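PDB 1I5P: pesticidal crystal protein Cry2Aa from Bacillus thuringiensis serovar kurstaki, which promotes colloid-osmotic lysis by binding to the midgut epithelial cells of dipteran and lepidopteran insect larvae. Local coordinates for residues 27-32 against 418-423; 43-48 against 373-378; 397-400 against 404-407. All coordinates share one frame; numbering follows the deposited sequence.

Contact 1 of 3, residues 27-32 against 418-423; sequences EHKSLD and FPDYFI
Lys-29 and Asp-420 reach for each other from opposite directions across a gap of 9.8 Å between their CA atoms; the long lysine chain spans most of it and meets the short aspartate near its end. NZ of Lys-29 lies 2.7 Å from OD1 of Asp-420 in a hydrogen-bonded salt bridge. The ammonium comes in on the syn side of that oxygen, 34° out of the carboxylate plane. The bond goes to OD1 alone, with OD2 of Asp-420 4.0 Å from NZ of Lys-29. Behind the ammonium, CE of Lys-29 also passes 3.5 Å from OD1 of Asp-420. Beyond CB the lysine chain is extended except for a bend about its CG-CD bond (chi3 -117°), which turns the end of the chain toward Asp-420. The aspartate stands on a type II beta turn running from Phe-418 to Tyr-421, closed by the bond from Tyr-421 N to Phe-418 O of 2.9 Å. Asp-420 holds the third position with left-handed backbone angles, at the entrance to strand 422-430 of the beta-prism domain. Next to it Pro-419 rests on Trp-38 and Trp-41 of helix 31-44, while Phe-418 and Tyr-421 turn to helix 238-259. On the other side, Lys-29 sits just before Ser-30, the N-cap residue of helix 31-44. The ammonium has a second anionic partner, Glu-37, on that helix; two carboxylates around one lysine would be expected to favour its charged form. The side chains of Lys-29 and Asp-420 both touch Ile-34 of the same helix.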
loop_
_atom_site.group_PDB
_atom_site.type_symbol
_atom_site.label_atom_id
_atom_site.label_comp_id
_atom_site.label_asym_id
_atom_site.label_seq_id
_atom_site.Cartn_x
_atom_site.Cartn_y
_atom_site.Cartn_z
ATOM N N GLU A 27 -10.485 6.880 -9.120
ATOM C CA GLU A 27 -10.236 7.994 -10.027
ATOM C C GLU A 27 -11.520 8.758 -10.370
ATOM O O GLU A 27 -11.484 9.964 -10.602
ATOM C CB GLU A 27 -9.580 7.494 -11.321
ATOM C CG GLU A 27 -8.139 6.995 -11.194
ATOM C CD GLU A 27 -8.005 5.688 -10.423
ATOM O OE1 GLU A 27 -8.930 4.851 -10.475
ATOM O OE2 GLU A 27 -6.956 5.489 -9.771
ATOM N N HIS A 28 -12.652 8.059 -10.386
ATOM C CA HIS A 28 -13.933 8.677 -10.730
ATOM C C HIS A 28 -14.620 9.339 -9.546
ATOM O O HIS A 28 -15.639 10.010 -9.700
ATOM C CB HIS A 28 -14.864 7.629 -11.345
ATOM C CG HIS A 28 -14.450 7.184 -12.714
ATOM N ND1 HIS A 28 -14.846 5.981 -13.261
ATOM C CD2 HIS A 28 -13.694 7.795 -13.658
ATOM C CE1 HIS A 28 -14.351 5.871 -14.481
ATOM N NE2 HIS A 28 -13.650 6.957 -14.747
ATOM N N LYS A 29 -14.049 9.145 -8.365
ATOM C CA LYS A 29 -14.595 9.707 -7.140
ATOM C C LYS A 29 -14.084 11.119 -6.890
ATOM O O LYS A 29 -12.926 11.420 -7.167
ATOM C CB LYS A 29 -14.204 8.825 -5.953
ATOM C CG LYS A 29 -15.364 8.181 -5.239
ATOM C CD LYS A 29 -14.868 7.304 -4.096
ATOM C CE LYS A 29 -15.228 5.851 -4.332
ATOM N NZ LYS A 29 -14.772 4.972 -3.217
ATOM N N SER A 30 -14.953 11.982 -6.370
ATOM C CA SER A 30 -14.563 13.351 -6.045
ATOM C C SER A 30 -13.860 13.305 -4.692
ATOM O O SER A 30 -14.025 12.351 -3.931
ATOM C CB SER A 30 -15.790 14.248 -5.929
ATOM O OG SER A 30 -16.558 13.886 -4.795
ATOM N N LEU A 31 -13.087 14.338 -4.384
ATOM C CA LEU A 31 -12.383 14.376 -3.113
ATOM C C LEU A 31 -13.389 14.464 -1.960
ATOM O O LEU A 31 -13.188 13.861 -0.909
ATOM C CB LEU A 31 -11.421 15.565 -3.080
ATOM C CG LEU A 31 -10.398 15.565 -1.940
ATOM C CD1 LEU A 31 -9.572 14.278 -1.973
ATOM C CD2 LEU A 31 -9.494 16.780 -2.071
ATOM N N ASP A 32 -14.472 15.207 -2.161
ATOM C CA ASP A 32 -15.489 15.334 -1.119
ATOM C C ASP A 32 -16.065 13.973 -0.760
ATOM O O ASP A 32 -16.284 13.669 0.409
ATOM C CB ASP A 32 -16.631 16.243 -1.567
ATOM C CG ASP A 32 -17.731 16.326 -0.533
ATOM O OD1 ASP A 32 -17.474 16.899 0.550
ATOM O OD2 ASP A 32 -18.840 15.807 -0.791
ATOM N N PHE A 418 -10.737 -0.726 4.562
ATOM C CA PHE A 418 -10.205 0.623 4.378
ATOM C C PHE A 418 -10.805 1.183 3.090
ATOM O O PHE A 418 -10.848 0.484 2.078
ATOM C CB PHE A 418 -8.673 0.604 4.275
ATOM C CG PHE A 418 -7.993 -0.098 5.419
ATOM C CD1 PHE A 418 -7.742 -1.467 5.362
ATOM C CD2 PHE A 418 -7.617 0.606 6.561
ATOM C CE1 PHE A 418 -7.119 -2.131 6.426
ATOM C CE2 PHE A 418 -6.997 -0.041 7.631
ATOM C CZ PHE A 418 -6.747 -1.415 7.564
ATOM N N PRO A 419 -11.267 2.447 3.109
ATOM C CA PRO A 419 -11.866 3.086 1.930
ATOM C C PRO A 419 -10.987 2.942 0.702
ATOM O O PRO A 419 -9.775 3.142 0.784
ATOM C CB PRO A 419 -12.018 4.545 2.370
ATOM C CG PRO A 419 -12.297 4.402 3.831
ATOM C CD PRO A 419 -11.234 3.393 4.240
ATOM N N ASP A 420 -11.602 2.581 -0.423
ATOM C CA ASP A 420 -10.895 2.394 -1.696
ATOM C C ASP A 420 -9.883 1.249 -1.701
ATOM O O ASP A 420 -9.111 1.088 -2.652
ATOM C CB ASP A 420 -10.214 3.697 -2.121
ATOM C CG ASP A 420 -11.217 4.808 -2.410
ATOM O OD1 ASP A 420 -12.103 4.610 -3.272
ATOM O OD2 ASP A 420 -11.118 5.878 -1.772
ATOM N N TYR A 421 -9.877 0.455 -0.638
ATOM C CA TYR A 421 -8.984 -0.696 -0.577
ATOM C C TYR A 421 -9.809 -1.947 -0.771
ATOM O O TYR A 421 -10.907 -2.071 -0.223
ATOM C CB TYR A 421 -8.267 -0.794 0.775
ATOM C CG TYR A 421 -7.056 0.100 0.922
ATOM C CD1 TYR A 421 -7.200 1.472 1.120
ATOM C CD2 TYR A 421 -5.765 -0.433 0.906
ATOM C CE1 TYR A 421 -6.101 2.292 1.304
ATOM C CE2 TYR A 421 -4.650 0.384 1.092
ATOM C CZ TYR A 421 -4.826 1.743 1.292
ATOM O OH TYR A 421 -3.731 2.557 1.478
ATOM N N PHE A 422 -9.286 -2.871 -1.565
ATOM C CA PHE A 422 -9.967 -4.133 -1.801
ATOM C C PHE A 422 -9.113 -5.241 -1.218
ATOM O O PHE A 422 -7.889 -5.110 -1.119
ATOM C CB PHE A 422 -10.149 -4.398 -3.302
ATOM C CG PHE A 422 -10.965 -3.359 -4.017
ATOM C CD1 PHE A 422 -10.364 -2.219 -4.536
ATOM C CD2 PHE A 422 -12.336 -3.517 -4.162
ATOM C CE1 PHE A 422 -11.115 -1.253 -5.201
ATOM C CE2 PHE A 422 -13.103 -2.550 -4.826
ATOM C CZ PHE A 422 -12.485 -1.416 -5.343
ATOM N N ILE A 423 -9.755 -6.329 -0.813
ATOM C CA ILE A 423 -8.999 -7.454 -0.306
ATOM C C ILE A 423 -8.579 -8.195 -1.572
ATOM O O ILE A 423 -9.352 -8.970 -2.130
ATOM C CB ILE A 423 -9.864 -8.365 0.584
ATOM C CG1 ILE A 423 -10.213 -7.633 1.886
ATOM C CG2 ILE A 423 -9.116 -9.659 0.889
ATOM C CD1 ILE A 423 -11.166 -8.395 2.782
#

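Contact 2 of 3, residues 43-48 against 373-378; sequences RTDHSL and FVRSWL
Asp-45 and Arg-375 carry the whole of this contact as an ion pair. Its stronger bond runs from NH1 of Arg-375 to OD1 of Asp-45 at 2.8 Å, with an N-H...O angle of 153°. A weak second one joins Arg-375 NH2 to Asp-45 OD2 at 3.3 Å. The carboxylate lies at the edge of the guanidinium, yet the two planes are turned 51° apart, and NH1 meets OD1 from above the carboxylate plane, 63° out of it. That twist is consistent with the unequal lengths of the two bonds. A further hydrogen bond, from NH1 to Ser-415 OG, gives that end of the guanidinium a second anchor.

The aliphatic part of the arginine packs on Trp-377: its CG lies 3.9 Å above one face of the indole ring, offset toward the rim. Both members of the ion pair touch Tyr-417.

Asp-45 marks the point where the chain leaves helix 31-44, and the next residue, His-46, bonds Glu-243 of helix 238-259. Arg-375 projects from strand 373-377, between strands 397-400 and 415-416; in the backbone there, Val-374 and Arg-375 together face Gln-399, forming a classic beta bulge.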
loop_
_atom_site.group_PDB
_atom_site.type_symbol
_atom_site.label_atom_id
_atom_site.label_comp_id
_atom_site.label_asym_id
_atom_site.label_seq_id
_atom_site.Cartn_x
_atom_site.Cartn_y
_atom_site.Cartn_z
ATOM N N ARG A 43 -15.762 6.793 11.985
ATOM C CA ARG A 43 -16.896 6.688 12.890
ATOM C C ARG A 43 -17.411 5.283 13.165
ATOM O O ARG A 43 -17.700 4.937 14.308
ATOM C CB ARG A 43 -18.053 7.539 12.353
ATOM C CG ARG A 43 -19.307 7.532 13.225
ATOM C CD ARG A 43 -20.431 8.363 12.604
ATOM N NE ARG A 43 -21.097 7.708 11.476
ATOM C CZ ARG A 43 -22.046 6.780 11.595
ATOM N NH1 ARG A 43 -22.452 6.385 12.795
ATOM N NH2 ARG A 43 -22.613 6.262 10.512
ATOM N N THR A 44 -17.520 4.473 12.119
ATOM C CA THR A 44 -18.079 3.129 12.242
ATOM C C THR A 44 -17.132 1.943 12.131
ATOM O O THR A 44 -17.472 0.841 12.562
ATOM C CB THR A 44 -19.153 2.908 11.171
ATOM O OG1 THR A 44 -18.508 2.749 9.900
ATOM C CG2 THR A 44 -20.101 4.103 11.096
ATOM N N ASP A 45 -15.961 2.137 11.544
ATOM C CA ASP A 45 -15.067 1.008 11.376
ATOM C C ASP A 45 -13.869 0.949 12.291
ATOM O O ASP A 45 -13.630 1.841 13.107
ATOM C CB ASP A 45 -14.604 0.923 9.925
ATOM C CG ASP A 45 -15.740 0.600 8.975
ATOM O OD1 ASP A 45 -16.622 -0.192 9.360
ATOM O OD2 ASP A 45 -15.746 1.132 7.848
ATOM N N HIS A 46 -13.132 -0.143 12.155
ATOM C CA HIS A 46 -11.952 -0.352 12.950
ATOM C C HIS A 46 -10.820 0.484 12.386
ATOM O O HIS A 46 -10.119 0.061 11.470
ATOM C CB HIS A 46 -11.559 -1.832 12.948
ATOM C CG HIS A 46 -10.293 -2.118 13.692
ATOM N ND1 HIS A 46 -10.080 -1.701 14.988
ATOM C CD2 HIS A 46 -9.166 -2.771 13.317
ATOM C CE1 HIS A 46 -8.876 -2.079 15.379
ATOM N NE2 HIS A 46 -8.300 -2.730 14.383
ATOM N N SER A 47 -10.674 1.694 12.909
ATOM C CA SER A 47 -9.586 2.555 12.491
ATOM C C SER A 47 -8.513 2.102 13.462
ATOM O O SER A 47 -8.823 1.482 14.472
ATOM C CB SER A 47 -9.928 4.026 12.730
ATOM O OG SER A 47 -10.027 4.309 14.119
ATOM N N LEU A 48 -7.253 2.368 13.185
ATOM C CA LEU A 48 -6.237 1.928 14.141
ATOM C C LEU A 48 -5.839 3.158 14.925
ATOM O O LEU A 48 -4.673 3.339 15.234
ATOM C CB LEU A 48 -5.022 1.373 13.402
ATOM C CG LEU A 48 -5.121 -0.037 12.836
ATOM C CD1 LEU A 48 -6.255 -0.136 11.812
ATOM C CD2 LEU A 48 -3.779 -0.384 12.218
ATOM N N PHE A 373 -13.821 -9.086 -2.650
ATOM C CA PHE A 373 -13.933 -9.026 -1.200
ATOM C C PHE A 373 -13.369 -7.669 -0.784
ATOM O O PHE A 373 -12.418 -7.183 -1.404
ATOM C CB PHE A 373 -13.100 -10.137 -0.558
ATOM C CG PHE A 373 -13.694 -11.508 -0.702
ATOM C CD1 PHE A 373 -13.041 -12.487 -1.439
ATOM C CD2 PHE A 373 -14.897 -11.831 -0.075
ATOM C CE1 PHE A 373 -13.572 -13.769 -1.548
ATOM C CE2 PHE A 373 -15.437 -13.107 -0.177
ATOM C CZ PHE A 373 -14.775 -14.080 -0.914
ATOM N N VAL A 374 -13.949 -7.052 0.244
ATOM C CA VAL A 374 -13.457 -5.762 0.727
ATOM C C VAL A 374 -13.375 -5.699 2.252
ATOM O O VAL A 374 -12.612 -4.901 2.810
ATOM C CB VAL A 374 -14.342 -4.578 0.218
ATOM C CG1 VAL A 374 -14.172 -4.415 -1.285
ATOM C CG2 VAL A 374 -15.814 -4.816 0.556
ATOM N N ARG A 375 -14.132 -6.559 2.926
ATOM C CA ARG A 375 -14.154 -6.548 4.382
ATOM C C ARG A 375 -13.995 -7.947 4.973
ATOM O O ARG A 375 -14.552 -8.916 4.448
ATOM C CB ARG A 375 -15.474 -5.919 4.843
ATOM C CG ARG A 375 -15.587 -5.634 6.327
ATOM C CD ARG A 375 -16.948 -5.019 6.637
ATOM N NE ARG A 375 -17.129 -3.677 6.076
ATOM C CZ ARG A 375 -16.845 -2.548 6.721
ATOM N NH1 ARG A 375 -16.357 -2.596 7.955
ATOM N NH2 ARG A 375 -17.080 -1.368 6.151
ATOM N N SER A 376 -13.231 -8.054 6.061
ATOM C CA SER A 376 -13.018 -9.346 6.718
ATOM C C SER A 376 -13.170 -9.273 8.241
ATOM O O SER A 376 -13.005 -8.211 8.839
ATOM C CB SER A 376 -11.624 -9.875 6.392
ATOM O OG SER A 376 -10.626 -9.037 6.959
ATOM N N TRP A 377 -13.500 -10.412 8.844
ATOM C CA TRP A 377 -13.635 -10.563 10.297
ATOM C C TRP A 377 -12.685 -11.711 10.628
ATOM O O TRP A 377 -12.882 -12.835 10.172
ATOM C CB TRP A 377 -15.066 -10.944 10.682
ATOM C CG TRP A 377 -16.054 -9.836 10.494
ATOM C CD1 TRP A 377 -16.497 -8.962 11.442
ATOM C CD2 TRP A 377 -16.712 -9.475 9.275
ATOM N NE1 TRP A 377 -17.394 -8.080 10.893
ATOM C CE2 TRP A 377 -17.542 -8.370 9.564
ATOM C CE3 TRP A 377 -16.678 -9.977 7.967
ATOM C CZ2 TRP A 377 -18.338 -7.757 8.588
ATOM C CZ3 TRP A 377 -17.468 -9.368 6.997
ATOM C CH2 TRP A 377 -18.285 -8.268 7.315
ATOM N N LEU A 378 -11.657 -11.431 11.422
ATOM C CA LEU A 378 -10.661 -12.442 11.744
ATOM C C LEU A 378 -10.438 -12.688 13.231
ATOM O O LEU A 378 -9.607 -13.518 13.613
ATOM C CB LEU A 378 -9.335 -12.034 11.108
ATOM C CG LEU A 378 -9.417 -11.630 9.632
ATOM C CD1 LEU A 378 -8.156 -10.871 9.229
ATOM C CD2 LEU A 378 -9.602 -12.878 8.777
#

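Contact 3 of 3, residues 397-400 against 404-407; sequences SFQT and LRCG
Phe-398 and Cys-406 face each other as the hydrogen-bonded pair of this antiparallel pairing, whose tight part is its backbone. Phe-398 N donates a hydrogen bond to Cys-406 O at 2.6 Å, and Cys-406 N donates one back to Phe-398 O at 2.9 Å; both run nearly along the C=O axis. Cys-406 O takes a second donor, Ser-397 OG at 3.0 Å, which stands well above the carbonyl plane. With OG anti to its own backbone N (chi1 174°), the serine can hook over to that carbonyl and press on CG of Arg-405. Beside it, Ser-397 and Gly-407 draw their CA atoms to 3.9 Å, a closeness suited to a residue without a side chain, as are the backbone angles of Gly-407. Toward the turn, Thr-400 N bonds Leu-404 O, and the two side chains lie alongside each other; the threonine hydroxyl is held by Leu-402 O.

The solvent side belongs to Gln-399 and exposed Arg-405, open to water but firmly bonded. Here the arginine grips side-on: NE and NH2 of Arg-405 both point at Gln-399 OE1, at 2.9 and 2.7 Å, with amide and guanidinium only 8° from coplanar. A water accepts from Gln-399 NE2 at 3.0 Å and, weakly, from Arg-405 NH2. Trp-377 offers the arginine a cation-pi partner.

On the side of the sheet that carries Phe-398, the sulfur of Cys-406 forms a disulfide with Cys-362. This is a beta hairpin with a short connection, strand 405-407 forming the edge of an antiparallel sheet in the beta-prism domain of the three-domain Cry toxins.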
loop_
_atom_site.group_PDB
_atom_site.type_symbol
_atom_site.label_atom_id
_atom_site.label_comp_id
_atom_site.label_asym_id
_atom_site.label_seq_id
_atom_site.Cartn_x
_atom_site.Cartn_y
_atom_site.Cartn_z
ATOM N N SER A 397 -14.274 -14.696 8.306
ATOM C CA SER A 397 -15.349 -14.403 7.363
ATOM C C SER A 397 -14.985 -13.257 6.432
ATOM O O SER A 397 -14.137 -12.422 6.757
ATOM C CB SER A 397 -16.629 -14.067 8.135
ATOM O OG SER A 397 -17.658 -13.644 7.265
ATOM N N PHE A 398 -15.628 -13.213 5.272
ATOM C CA PHE A 398 -15.347 -12.171 4.299
ATOM C C PHE A 398 -16.619 -11.703 3.611
ATOM O O PHE A 398 -17.576 -12.465 3.456
ATOM C CB PHE A 398 -14.339 -12.678 3.259
ATOM C CG PHE A 398 -13.059 -13.205 3.854
ATOM C CD1 PHE A 398 -13.000 -14.495 4.375
ATOM C CD2 PHE A 398 -11.922 -12.400 3.930
ATOM C CE1 PHE A 398 -11.826 -14.978 4.962
ATOM C CE2 PHE A 398 -10.746 -12.876 4.516
ATOM C CZ PHE A 398 -10.700 -14.166 5.034
ATOM N N GLN A 399 -16.623 -10.441 3.203
ATOM C CA GLN A 399 -17.781 -9.861 2.546
ATOM C C GLN A 399 -17.329 -9.103 1.302
ATOM O O GLN A 399 -16.282 -8.454 1.300
ATOM C CB GLN A 399 -18.497 -8.932 3.526
ATOM C CG GLN A 399 -19.757 -8.281 3.015
ATOM C CD GLN A 399 -20.503 -7.585 4.134
ATOM O OE1 GLN A 399 -21.003 -8.233 5.056
ATOM N NE2 GLN A 399 -20.570 -6.262 4.069
ATOM N N THR A 400 -18.137 -9.194 0.249
ATOM C CA THR A 400 -17.843 -8.559 -1.032
ATOM C C THR A 400 -18.478 -7.182 -1.178
ATOM O O THR A 400 -19.259 -6.759 -0.330
ATOM C CB THR A 400 -18.351 -9.436 -2.186
ATOM O OG1 THR A 400 -19.785 -9.431 -2.193
ATOM C CG2 THR A 400 -17.862 -10.872 -2.017
ATOM N N LEU A 404 -22.603 -9.707 0.104
ATOM C CA LEU A 404 -22.466 -11.157 0.177
ATOM C C LEU A 404 -21.356 -11.518 1.144
ATOM O O LEU A 404 -20.215 -11.093 0.984
ATOM C CB LEU A 404 -22.154 -11.739 -1.201
ATOM C CG LEU A 404 -23.304 -11.971 -2.185
ATOM C CD1 LEU A 404 -23.523 -13.466 -2.329
ATOM C CD2 LEU A 404 -24.578 -11.273 -1.717
ATOM N N ARG A 405 -21.702 -12.313 2.146
ATOM C CA ARG A 405 -20.740 -12.715 3.152
ATOM C C ARG A 405 -20.622 -14.224 3.299
ATOM O O ARG A 405 -21.602 -14.953 3.231
ATOM C CB ARG A 405 -21.134 -12.115 4.502
ATOM C CG ARG A 405 -20.202 -12.467 5.646
ATOM C CD ARG A 405 -20.818 -11.957 6.932
ATOM N NE ARG A 405 -21.127 -10.533 6.822
ATOM C CZ ARG A 405 -21.891 -9.862 7.674
ATOM N NH1 ARG A 405 -22.442 -10.478 8.710
ATOM N NH2 ARG A 405 -22.091 -8.564 7.496
ATOM N N CYS A 406 -19.397 -14.687 3.482
ATOM C CA CYS A 406 -19.165 -16.089 3.697
ATOM C C CYS A 406 -17.883 -16.278 4.531
ATOM O O CYS A 406 -17.154 -15.320 4.834
ATOM C CB CYS A 406 -19.138 -16.831 2.353
ATOM S SG CYS A 406 -17.783 -16.458 1.183
ATOM N N GLY A 407 -17.653 -17.508 4.968
ATOM C CA GLY A 407 -16.493 -17.784 5.791
ATOM C C GLY A 407 -16.755 -18.960 6.709
ATOM O O GLY A 407 -17.742 -19.672 6.544
HETATM O O HOH W 1 -20.753 -5.571 6.943
#

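From the N terminus the chain passes 27-32, runs along helix 31-44 and leaves it within 43-48. The rest of the helical N-terminal domain and the first strands of the middle domain follow before 373-378 closes contact 2. Contact 3 then closes its own small loop between 397-400 and 404-407, after contact 2 and in series with it. Last comes 418-423, closing contact 1, whose span encloses the other two; none cross. Contacts 1 and 2 thus fasten the two ends of helix 31-44 to the middle domain, whereas contact 3 is internal to that domain. Strand 373-377 links all three: Phe-373 O probably bonds Ile-423 N at 2.9 Å, and Arg-375 O likewise Gln-399 N.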